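Glucose-6-phosphate isomerase (Thermus thermophilus, PDB 1ZZG) probably catalyses the reversible isomerisation of glucose 6-phosphate to fructose 6-phosphate, a step shared by glycolysis and gluconeogenesis. Local coordinates at residues Leu84-Phe95 against Pro198-Leu209. Numbering follows the deposited sequence.
Sequences LEAAFNESGVRF and PLAFAGADLDAL
Ala202 O takes two backbone donors from the loop opposite: Glu90 N, 2.7 Å away and nearly in line with the C=O, and Ser91 N, 3.0 Å away and well above the carbonyl plane. With chi1 at 69°, Ser91 OG sits between its backbone N and carbonyl carbon, where it bonds a lone pair of Phe201 O at 2.6 Å and accepts from Val93 N in an ST turn. The loop thus closes over two carbonyls in the turn after helix 193-201, where Gly203 completes a Schellman motif. Asn89 braces the loop from within: OD1 accepts from Gly92 N, an Asx motif, while ND2 bonds Val93 O and, almost straight, Glu85 OE2. A leucine here would probably leave Gly92 N, Val93 O and Glu85 OE2 without these mates and let the loop shift. Among apolar contacts, Leu84 crosses Leu199 at about a right angle (CD1 to CD1, 3.7 Å) and meets Leu209 tip to tip. Phe95, with Glu85 CG over one face near the rim, turns its edge to Ala202 N. Phe69 of strand 68-72 meets the rings of Phe95 and Phe201, helix 371-391 packs on Leu84 and Phe88, and the contact joins the loop between helix 79-88 and strand 94-98 to the turn linking helices 193-201 and 206-221.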
# COMPACT_ATOMS: atom_id res chain seq x y z
N LEU A 84 2.00 13.45 -0.55
CA LEU A 84 2.79 14.66 -0.35
C LEU A 84 3.30 14.85 1.09
O LEU A 84 4.49 15.15 1.31
CB LEU A 84 1.99 15.88 -0.79
CG LEU A 84 1.71 15.99 -2.30
CD1 LEU A 84 0.68 17.08 -2.58
CD2 LEU A 84 3.01 16.28 -3.05
N GLU A 85 2.41 14.69 2.06
CA GLU A 85 2.78 14.86 3.46
C GLU A 85 3.82 13.84 3.93
O GLU A 85 4.72 14.18 4.69
CB GLU A 85 1.54 14.78 4.35
CG GLU A 85 1.78 15.06 5.84
CD GLU A 85 2.06 13.80 6.64
OE1 GLU A 85 1.30 12.82 6.49
OE2 GLU A 85 3.04 13.79 7.43
N ALA A 86 3.70 12.61 3.46
CA ALA A 86 4.63 11.56 3.84
C ALA A 86 6.03 11.88 3.33
O ALA A 86 7.03 11.58 3.97
CB ALA A 86 4.17 10.22 3.29
N ALA A 87 6.09 12.52 2.16
CA ALA A 87 7.37 12.85 1.56
C ALA A 87 8.00 14.16 2.02
O ALA A 87 9.23 14.30 2.01
CB ALA A 87 7.22 12.86 0.04
N PHE A 88 7.18 15.11 2.44
CA PHE A 88 7.72 16.41 2.82
C PHE A 88 7.37 16.96 4.19
O PHE A 88 7.40 18.18 4.38
CB PHE A 88 7.32 17.42 1.74
CG PHE A 88 7.64 16.96 0.34
CD1 PHE A 88 8.95 16.67 -0.03
CD2 PHE A 88 6.63 16.82 -0.60
CE1 PHE A 88 9.26 16.24 -1.32
CE2 PHE A 88 6.92 16.39 -1.90
CZ PHE A 88 8.24 16.09 -2.26
N ASN A 89 7.06 16.11 5.15
CA ASN A 89 6.74 16.62 6.48
C ASN A 89 8.03 17.09 7.14
O ASN A 89 8.92 16.30 7.44
CB ASN A 89 6.08 15.54 7.33
CG ASN A 89 5.49 16.10 8.61
OD1 ASN A 89 6.12 16.91 9.29
ND2 ASN A 89 4.27 15.68 8.95
N GLU A 90 8.13 18.40 7.36
CA GLU A 90 9.32 18.99 7.98
C GLU A 90 9.01 19.50 9.39
O GLU A 90 9.90 19.57 10.24
CB GLU A 90 9.81 20.19 7.16
CG GLU A 90 10.13 19.92 5.70
CD GLU A 90 11.28 18.95 5.52
OE1 GLU A 90 12.19 18.95 6.37
OE2 GLU A 90 11.28 18.21 4.51
N SER A 91 7.75 19.85 9.62
CA SER A 91 7.32 20.42 10.90
C SER A 91 7.16 19.46 12.07
O SER A 91 7.27 19.86 13.22
CB SER A 91 5.99 21.16 10.70
OG SER A 91 4.96 20.23 10.44
N GLY A 92 6.88 18.20 11.79
CA GLY A 92 6.70 17.26 12.88
C GLY A 92 5.24 17.18 13.30
O GLY A 92 4.90 16.42 14.20
N VAL A 93 4.39 17.98 12.67
CA VAL A 93 2.96 17.92 12.98
C VAL A 93 2.55 16.49 12.64
O VAL A 93 2.99 15.94 11.63
CB VAL A 93 2.15 18.92 12.12
CG1 VAL A 93 0.65 18.61 12.23
CG2 VAL A 93 2.42 20.33 12.57
N ARG A 94 1.71 15.89 13.48
CA ARG A 94 1.27 14.52 13.26
C ARG A 94 -0.03 14.50 12.46
O ARG A 94 -1.01 15.13 12.84
CB ARG A 94 1.04 13.82 14.60
CG ARG A 94 2.28 13.70 15.48
CD ARG A 94 1.92 13.10 16.84
NE ARG A 94 1.13 14.02 17.66
CZ ARG A 94 1.65 14.92 18.49
NH1 ARG A 94 2.96 15.04 18.62
NH2 ARG A 94 0.84 15.72 19.18
N PHE A 95 -0.02 13.77 11.35
CA PHE A 95 -1.20 13.68 10.50
C PHE A 95 -1.95 12.37 10.70
O PHE A 95 -1.34 11.30 10.85
CB PHE A 95 -0.79 13.85 9.03
CG PHE A 95 -0.45 15.27 8.67
CD1 PHE A 95 -1.39 16.10 8.07
CD2 PHE A 95 0.82 15.78 8.95
CE1 PHE A 95 -1.10 17.43 7.77
CE2 PHE A 95 1.13 17.12 8.65
CZ PHE A 95 0.17 17.94 8.06
N PRO A 198 -2.78 20.71 3.96
CA PRO A 198 -2.02 19.84 4.86
C PRO A 198 -0.51 20.03 4.70
O PRO A 198 0.22 20.00 5.68
CB PRO A 198 -2.48 18.43 4.48
CG PRO A 198 -3.01 18.60 3.06
CD PRO A 198 -3.71 19.93 3.13
N LEU A 199 -0.04 20.25 3.47
CA LEU A 199 1.39 20.46 3.25
C LEU A 199 1.91 21.70 3.96
O LEU A 199 3.06 21.73 4.41
CB LEU A 199 1.71 20.57 1.76
CG LEU A 199 2.04 19.25 1.06
CD1 LEU A 199 2.35 19.55 -0.41
CD2 LEU A 199 3.25 18.58 1.73
N ALA A 200 1.06 22.72 4.08
CA ALA A 200 1.46 23.94 4.76
C ALA A 200 1.78 23.59 6.21
O ALA A 200 2.84 23.94 6.72
CB ALA A 200 0.34 24.98 4.70
N PHE A 201 0.86 22.88 6.86
CA PHE A 201 1.06 22.47 8.25
C PHE A 201 2.22 21.49 8.39
O PHE A 201 2.75 21.30 9.48
CB PHE A 201 -0.24 21.87 8.80
CG PHE A 201 -1.24 22.91 9.22
CD1 PHE A 201 -1.16 23.50 10.49
CD2 PHE A 201 -2.21 23.36 8.33
CE1 PHE A 201 -2.04 24.52 10.86
CE2 PHE A 201 -3.10 24.38 8.69
CZ PHE A 201 -3.01 24.97 9.95
N ALA A 202 2.61 20.89 7.27
CA ALA A 202 3.73 19.95 7.28
C ALA A 202 5.03 20.74 7.10
O ALA A 202 6.13 20.18 7.15
CB ALA A 202 3.57 18.93 6.16
N GLY A 203 4.89 22.04 6.88
CA GLY A 203 6.05 22.91 6.68
C GLY A 203 6.79 22.72 5.37
O GLY A 203 7.99 23.01 5.29
N ALA A 204 6.10 22.23 4.35
CA ALA A 204 6.72 22.00 3.05
C ALA A 204 6.69 23.24 2.16
O ALA A 204 5.90 24.16 2.39
CB ALA A 204 6.01 20.84 2.35
N ASP A 205 7.54 23.26 1.14
CA ASP A 205 7.62 24.40 0.22
C ASP A 205 6.58 24.29 -0.90
O ASP A 205 6.83 23.71 -1.96
CB ASP A 205 9.03 24.49 -0.38
CG ASP A 205 9.24 25.75 -1.18
OD1 ASP A 205 8.30 26.56 -1.29
OD2 ASP A 205 10.37 25.94 -1.70
N LEU A 206 5.40 24.88 -0.66
CA LEU A 206 4.31 24.85 -1.62
C LEU A 206 4.70 25.50 -2.95
O LEU A 206 4.34 24.99 -4.02
CB LEU A 206 3.09 25.59 -1.05
CG LEU A 206 2.73 25.22 0.39
CD1 LEU A 206 1.51 26.00 0.81
CD2 LEU A 206 2.49 23.72 0.50
N ASP A 207 5.42 26.61 -2.89
CA ASP A 207 5.85 27.32 -4.09
C ASP A 207 6.64 26.39 -5.02
O ASP A 207 6.41 26.37 -6.23
CB ASP A 207 6.72 28.52 -3.70
CG ASP A 207 5.97 29.51 -2.82
OD1 ASP A 207 5.40 30.49 -3.36
OD2 ASP A 207 5.94 29.31 -1.58
N ALA A 208 7.57 25.63 -4.44
CA ALA A 208 8.40 24.72 -5.22
C ALA A 208 7.55 23.62 -5.83
O ALA A 208 7.80 23.20 -6.95
CB ALA A 208 9.49 24.12 -4.33
N LEU A 209 6.55 23.16 -5.10
CA LEU A 209 5.68 22.12 -5.61
C LEU A 209 4.98 22.60 -6.88
O LEU A 209 4.99 21.90 -7.90
CB LEU A 209 4.64 21.74 -4.55
CG LEU A 209 3.69 20.58 -4.87
CD1 LEU A 209 4.44 19.25 -4.83
CD2 LEU A 209 2.55 20.59 -3.85